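Local coordinates for protein neural-cadherin (Drosophila melanogaster, PDB 3UBF) that mediates calcium-dependent, homophilic cell-cell adhesion as a neural cadherin, this piece being three consecutive extracellular cadherin repeats, at residues Y105-P110 with T129-D134. Residues are numbered along the deposited sequence; the frame is centred on the assembly and turned at random.
Sequences YFINRP and TLQARD. With ZN (zinc ion), chain G.
Antiparallel pairing of strand 105-106 with the end of strand 126-133 forms an edge of a cadherin repeat, where Tyr105 and Arg133 are a hydrogen-bonded pair: Arg133 N gives to Tyr105 O at 2.8 Å, and Tyr105 N returns a bond to Arg133 O. Phe106 and Ala132 follow as a non-hydrogen-bonded pair, and Ile107 N continues the ladder to Gln131 O. Beyond Ile107 the backbone leaves the strand, and Asn108 takes over with its side chain. Its amide imitates a peptide group: OD1 accepts from Gln131 N at 2.8 Å in a nearly straight bond (172°), while ND2 gives to Thr129 O at 2.8 Å. Gln131 NE2 reaches that same oxygen from the opposite face of the carbonyl plane. A leucine in place of Asn108 would probably leave Gln131 N without its acceptor and Thr129 O with Gln131 NE2 as its one remaining side-chain donor here, letting the loop drift from the strand.

In this beta-sandwich, Phe106 and Ala132 face the interior; Phe106 CD2 lies 4.0 Å from Ala132 CB, a methyl small enough for the close backbones, and the Phe106 side chain also touches Met113 of strand 113-117. On the other face Tyr105 and Arg133 run alongside each other. With CG anti to the backbone N (chi1 177°) and a bend at chi3, Arg133 brings the edge of its guanidinium to Tyr105 OH, the two planes standing almost perpendicular (86°); the bond from Arg133 NH2 to Tyr105 OH is weak at 3.4 Å. Branched Ile107 suits its place by laying CG2 over the guanidinium centre. Next along the chain, Asp134 binds zinc through its carboxylate, with His139 and Asp185 completing the site.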
loop_
_atom_site.group_PDB
_atom_site.type_symbol
_atom_site.label_atom_id
_atom_site.label_comp_id
_atom_site.label_asym_id
_atom_site.label_seq_id
_atom_site.Cartn_x
_atom_site.Cartn_y
_atom_site.Cartn_z
ATOM N N TYR A 105 -1.170 3.024 -1.971
ATOM C CA TYR A 105 -0.230 2.224 -2.730
ATOM C C TYR A 105 -1.019 1.096 -3.348
ATOM O O TYR A 105 -2.020 0.651 -2.786
ATOM C CB TYR A 105 0.883 1.689 -1.828
ATOM C CG TYR A 105 0.376 1.064 -0.563
ATOM C CD1 TYR A 105 0.186 -0.311 -0.466
ATOM C CD2 TYR A 105 0.077 1.851 0.538
ATOM C CE1 TYR A 105 -0.289 -0.884 0.683
ATOM C CE2 TYR A 105 -0.415 1.287 1.700
ATOM C CZ TYR A 105 -0.593 -0.076 1.767
ATOM O OH TYR A 105 -1.073 -0.610 2.940
ATOM N N PHE A 106 -0.590 0.656 -4.522
ATOM C CA PHE A 106 -1.211 -0.491 -5.167
ATOM C C PHE A 106 -0.911 -1.761 -4.390
ATOM O O PHE A 106 0.236 -1.987 -3.973
ATOM C CB PHE A 106 -0.741 -0.604 -6.606
ATOM C CG PHE A 106 -1.318 0.460 -7.508
ATOM C CD1 PHE A 106 -0.514 1.489 -7.991
ATOM C CD2 PHE A 106 -2.674 0.444 -7.850
ATOM C CE1 PHE A 106 -1.036 2.461 -8.810
ATOM C CE2 PHE A 106 -3.218 1.423 -8.663
ATOM C CZ PHE A 106 -2.404 2.437 -9.147
ATOM N N ILE A 107 -1.959 -2.546 -4.159
ATOM C CA ILE A 107 -1.839 -3.883 -3.566
ATOM C C ILE A 107 -1.940 -5.019 -4.586
ATOM O O ILE A 107 -1.774 -6.185 -4.232
ATOM C CB ILE A 107 -2.813 -4.111 -2.363
ATOM C CG1 ILE A 107 -4.271 -4.075 -2.807
ATOM C CG2 ILE A 107 -2.563 -3.067 -1.289
ATOM C CD1 ILE A 107 -5.267 -4.446 -1.708
ATOM N N ASN A 108 -2.197 -4.688 -5.846
ATOM C CA ASN A 108 -2.050 -5.681 -6.936
ATOM C C ASN A 108 -0.744 -6.461 -6.849
ATOM O O ASN A 108 0.338 -5.874 -6.739
ATOM C CB ASN A 108 -2.142 -5.015 -8.301
ATOM C CG ASN A 108 -3.504 -4.424 -8.556
ATOM O OD1 ASN A 108 -3.719 -3.231 -8.325
ATOM N ND2 ASN A 108 -4.445 -5.253 -9.005
ATOM N N ARG A 109 -0.850 -7.784 -6.864
ATOM C CA ARG A 109 0.332 -8.628 -6.944
ATOM C C ARG A 109 0.131 -9.705 -8.014
ATOM O O ARG A 109 -0.999 -10.144 -8.232
ATOM C CB ARG A 109 0.699 -9.216 -5.573
ATOM C CG ARG A 109 1.184 -8.183 -4.512
ATOM C CD ARG A 109 2.484 -7.467 -4.921
ATOM N NE ARG A 109 2.972 -6.527 -3.902
ATOM C CZ ARG A 109 2.582 -5.252 -3.800
ATOM N NH1 ARG A 109 1.704 -4.742 -4.639
ATOM N NH2 ARG A 109 3.064 -4.474 -2.855
ATOM N N PRO A 110 1.215 -10.105 -8.718
ATOM C CA PRO A 110 2.594 -9.609 -8.629
ATOM C C PRO A 110 2.724 -8.246 -9.268
ATOM O O PRO A 110 1.832 -7.828 -10.013
ATOM C CB PRO A 110 3.383 -10.612 -9.472
ATOM C CG PRO A 110 2.462 -11.789 -9.654
ATOM C CD PRO A 110 1.107 -11.199 -9.696
ATOM N N THR A 129 -8.301 -5.613 -12.440
ATOM C CA THR A 129 -8.891 -4.749 -11.435
ATOM C C THR A 129 -7.765 -4.112 -10.637
ATOM O O THR A 129 -7.096 -4.782 -9.835
ATOM C CB THR A 129 -9.800 -5.558 -10.491
ATOM O OG1 THR A 129 -10.784 -6.250 -11.266
ATOM C CG2 THR A 129 -10.504 -4.660 -9.489
ATOM N N LEU A 130 -7.548 -2.822 -10.871
ATOM C CA LEU A 130 -6.627 -2.051 -10.050
ATOM C C LEU A 130 -7.139 -2.018 -8.624
ATOM O O LEU A 130 -8.333 -1.789 -8.402
ATOM C CB LEU A 130 -6.505 -0.624 -10.576
ATOM C CG LEU A 130 -6.079 -0.474 -12.034
ATOM C CD1 LEU A 130 -6.243 0.977 -12.423
ATOM C CD2 LEU A 130 -4.630 -0.974 -12.252
ATOM N N GLN A 131 -6.249 -2.280 -7.666
ATOM C CA GLN A 131 -6.601 -2.196 -6.249
ATOM C C GLN A 131 -5.502 -1.475 -5.520
ATOM O O GLN A 131 -4.390 -1.986 -5.405
ATOM C CB GLN A 131 -6.803 -3.576 -5.626
ATOM C CG GLN A 131 -7.981 -4.356 -6.198
ATOM C CD GLN A 131 -7.801 -5.867 -6.069
ATOM O OE1 GLN A 131 -7.667 -6.396 -4.954
ATOM N NE2 GLN A 131 -7.778 -6.570 -7.214
ATOM N N ALA A 132 -5.810 -0.267 -5.059
ATOM C CA ALA A 132 -4.925 0.467 -4.176
ATOM C C ALA A 132 -5.528 0.505 -2.773
ATOM O O ALA A 132 -6.738 0.356 -2.594
ATOM C CB ALA A 132 -4.718 1.863 -4.701
ATOM N N ARG A 133 -4.671 0.703 -1.782
ATOM C CA ARG A 133 -5.090 0.850 -0.407
ATOM C C ARG A 133 -4.588 2.184 0.098
ATOM O O ARG A 133 -3.409 2.514 -0.073
ATOM C CB ARG A 133 -4.495 -0.281 0.429
ATOM C CG ARG A 133 -4.797 -0.219 1.904
ATOM C CD ARG A 133 -4.033 -1.323 2.636
ATOM N NE ARG A 133 -4.521 -2.659 2.283
ATOM C CZ ARG A 133 -3.790 -3.775 2.340
ATOM N NH1 ARG A 133 -4.331 -4.946 2.002
ATOM N NH2 ARG A 133 -2.516 -3.719 2.718
ATOM N N ASP A 134 -5.490 2.959 0.688
ATOM C CA ASP A 134 -5.125 4.153 1.436
ATOM C C ASP A 134 -5.040 3.716 2.887
ATOM O O ASP A 134 -6.022 3.223 3.438
ATOM C CB ASP A 134 -6.165 5.269 1.254
ATOM C CG ASP A 134 -5.670 6.631 1.734
ATOM O OD1 ASP A 134 -5.156 6.745 2.865
ATOM O OD2 ASP A 134 -5.814 7.617 0.980
HETATM ZN ZN ZN G . -5.298 9.123 1.518
#